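Side-chain contact in Asp (Solanum tuberosum, PDB 3RFI), which forms the saposin-like domain of a plant aspartic protease, a helical, disulfide-bonded module that probably interacts with membrane lipids: residues A79-W82 with M83-Q86. Numbering follows the deposited sequence.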
ATOM      1  N   ALA A  79     -13.331  -7.691  -3.596  1.00 23.54           N
ATOM      2  CA  ALA A  79     -13.242  -6.399  -2.970  1.00 23.86           C
ATOM      3  C   ALA A  79     -11.771  -5.999  -2.728  1.00 22.27           C
ATOM      4  O   ALA A  79     -11.455  -4.854  -2.963  1.00 21.56           O
ATOM      5  CB  ALA A  79     -14.051  -6.295  -1.685  1.00 21.78           C
ATOM      6  N   VAL A  80     -10.916  -6.910  -2.241  1.00 21.28           N
ATOM      7  CA  VAL A  80      -9.499  -6.601  -1.985  1.00 20.08           C
ATOM      8  C   VAL A  80      -8.772  -6.292  -3.295  1.00 20.73           C
ATOM      9  O   VAL A  80      -8.014  -5.342  -3.360  1.00 20.10           O
ATOM     10  CB  VAL A  80      -8.747  -7.699  -1.196  1.00 20.30           C
ATOM     11  CG1 VAL A  80      -7.223  -7.375  -1.045  1.00 19.34           C
ATOM     12  CG2 VAL A  80      -9.409  -7.817   0.236  1.00 19.68           C
ATOM     13  N   VAL A  81      -8.985  -7.098  -4.324  1.00 21.07           N
ATOM     14  CA  VAL A  81      -8.421  -6.743  -5.647  1.00 21.85           C
ATOM     15  C   VAL A  81      -8.857  -5.317  -6.075  1.00 21.38           C
ATOM     16  O   VAL A  81      -8.071  -4.528  -6.590  1.00 23.71           O
ATOM     17  CB  VAL A  81      -8.920  -7.775  -6.694  1.00 21.87           C
ATOM     18  CG1 VAL A  81      -8.624  -7.282  -8.127  1.00 24.83           C
ATOM     19  CG2 VAL A  81      -8.326  -9.119  -6.374  1.00 25.22           C
ATOM     20  N   TRP A  82     -10.104  -4.975  -5.870  1.00 21.47           N
ATOM     21  CA  TRP A  82     -10.499  -3.616  -6.213  1.00 21.60           C
ATOM     22  C   TRP A  82      -9.889  -2.567  -5.299  1.00 21.47           C
ATOM     23  O   TRP A  82      -9.632  -1.455  -5.765  1.00 23.09           O
ATOM     24  CB  TRP A  82     -11.993  -3.510  -6.225  1.00 22.19           C
ATOM     25  CG  TRP A  82     -12.562  -4.149  -7.447  1.00 24.76           C
ATOM     26  CD1 TRP A  82     -11.932  -4.296  -8.678  1.00 23.87           C
ATOM     27  CD2 TRP A  82     -13.876  -4.660  -7.606  1.00 25.12           C
ATOM     28  NE1 TRP A  82     -12.803  -4.848  -9.575  1.00 22.70           N
ATOM     29  CE2 TRP A  82     -13.996  -5.098  -8.946  1.00 22.14           C
ATOM     30  CE3 TRP A  82     -14.975  -4.816  -6.738  1.00 24.83           C
ATOM     31  CZ2 TRP A  82     -15.168  -5.652  -9.443  1.00 23.93           C
ATOM     32  CZ3 TRP A  82     -16.157  -5.315  -7.246  1.00 22.29           C
ATOM     33  CH2 TRP A  82     -16.234  -5.771  -8.580  1.00 26.72           C
ATOM     34  N   MET A  83      -9.699  -2.894  -3.994  1.00 20.64           N
ATOM     35  CA  MET A  83      -8.981  -1.983  -3.102  1.00 20.89           C
ATOM     36  C   MET A  83      -7.579  -1.745  -3.615  1.00 20.36           C
ATOM     37  O   MET A  83      -7.123  -0.610  -3.604  1.00 20.97           O
ATOM     38  CB  MET A  83      -8.932  -2.484  -1.655  1.00 19.91           C
ATOM     39  CG  MET A  83     -10.342  -2.542  -1.071  1.00 19.91           C
ATOM     40  SD  MET A  83     -10.141  -3.343   0.526  1.00 23.68           S
ATOM     41  CE  MET A  83     -11.832  -3.384   1.071  1.00 23.38           C
ATOM     42  N   GLN A  84      -6.905  -2.806  -4.024  1.00 21.45           N
ATOM     43  CA  GLN A  84      -5.552  -2.668  -4.545  1.00 22.79           C
ATOM     44  C   GLN A  84      -5.538  -1.822  -5.780  1.00 21.56           C
ATOM     45  O   GLN A  84      -4.575  -1.099  -5.990  1.00 22.14           O
ATOM     46  CB  GLN A  84      -4.960  -4.007  -4.924  1.00 22.03           C
ATOM     47  CG  GLN A  84      -4.555  -4.855  -3.668  1.00 29.87           C
ATOM     48  CD  GLN A  84      -4.163  -6.272  -4.085  1.00 33.50           C
ATOM     49  OE1 GLN A  84      -5.039  -7.100  -4.310  1.00 32.34           O
ATOM     50  NE2 GLN A  84      -2.845  -6.530  -4.269  1.00 34.47           N
ATOM     51  N   ASN A  85      -6.568  -1.969  -6.607  1.00 20.91           N
ATOM     52  CA  ASN A  85      -6.602  -1.166  -7.834  1.00 23.00           C
ATOM     53  C   ASN A  85      -6.804   0.315  -7.510  1.00 21.90           C
ATOM     54  O   ASN A  85      -6.172   1.153  -8.193  1.00 25.04           O
ATOM     55  CB  ASN A  85      -7.697  -1.601  -8.778  1.00 23.35           C
ATOM     56  CG  ASN A  85      -7.408  -1.180 -10.188  1.00 27.74           C
ATOM     57  OD1 ASN A  85      -6.474  -1.655 -10.779  1.00 27.83           O
ATOM     58  ND2 ASN A  85      -8.240  -0.291 -10.748  1.00 25.94           N
ATOM     59  N   GLN A  86      -7.623   0.634  -6.498  1.00 21.68           N
ATOM     60  CA  GLN A  86      -7.759   2.021  -6.041  1.00 23.75           C
ATOM     61  C   GLN A  86      -6.391   2.502  -5.584  1.00 23.82           C
ATOM     62  O   GLN A  86      -5.982   3.633  -5.857  1.00 25.92           O
ATOM     63  CB  GLN A  86      -8.795   2.199  -4.931  1.00 25.32           C
ATOM     64  CG  GLN A  86      -9.445   3.590  -4.873  1.00 32.59           C
ATOM     65  CD  GLN A  86      -8.545   4.610  -4.392  1.00 39.96           C
ATOM     66  OE1 GLN A  86      -8.422   5.708  -4.991  1.00 44.84           O
ATOM     67  NE2 GLN A  86      -7.867   4.299  -3.299  1.00 37.18           N
TER
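Gln84 extends its side chain back along the preceding turn of helix 71-87, where its amide end crosses Val80 at a slant and OE1 lies 3.9 Å from Val80 CG1. With CG opposite the carbonyl carbon (chi1 -74°) and the chain extended beyond it, the aliphatic part runs beside the Val80 carbonyl, CG 3.5 Å from Val80 O, and OE1 comes to 3.7 Å from Val81 CA. NE2 is hydrogen-bonded to the backbone oxygen of Val27, a single hydrogen bond between helix 71-87 and helix 6-29. A leucine in place of Gln84 would probably leave the Val27 carbonyl without this donor. Met83 takes the same backward course along its own flank: CG passes 3.2 Å from Ala79 O, and the straight chain brings SD to 4.2 Å from Val80 CA. The backbone of both segments keeps the i to i+4 hydrogen bonds of the alpha-helix, Gln84 N reaching Val80 O at 2.8 Å with an N-H...O angle of 163°. In this saposin-like fold, Val80 is buried against Val30, Pro32 and Cys36 of helix 32-38, which is disulfide-bonded to Cys76 of helix 71-87. The ends of Asn85 and Gln86 instead lead away from 79-82, their CG atoms opposite the backbone N; Asn85 OD1 accepts from Lys88 NZ, while Gln86 OE1 is hydrogen-bonded to Thr92 OG1 on helix 90-104.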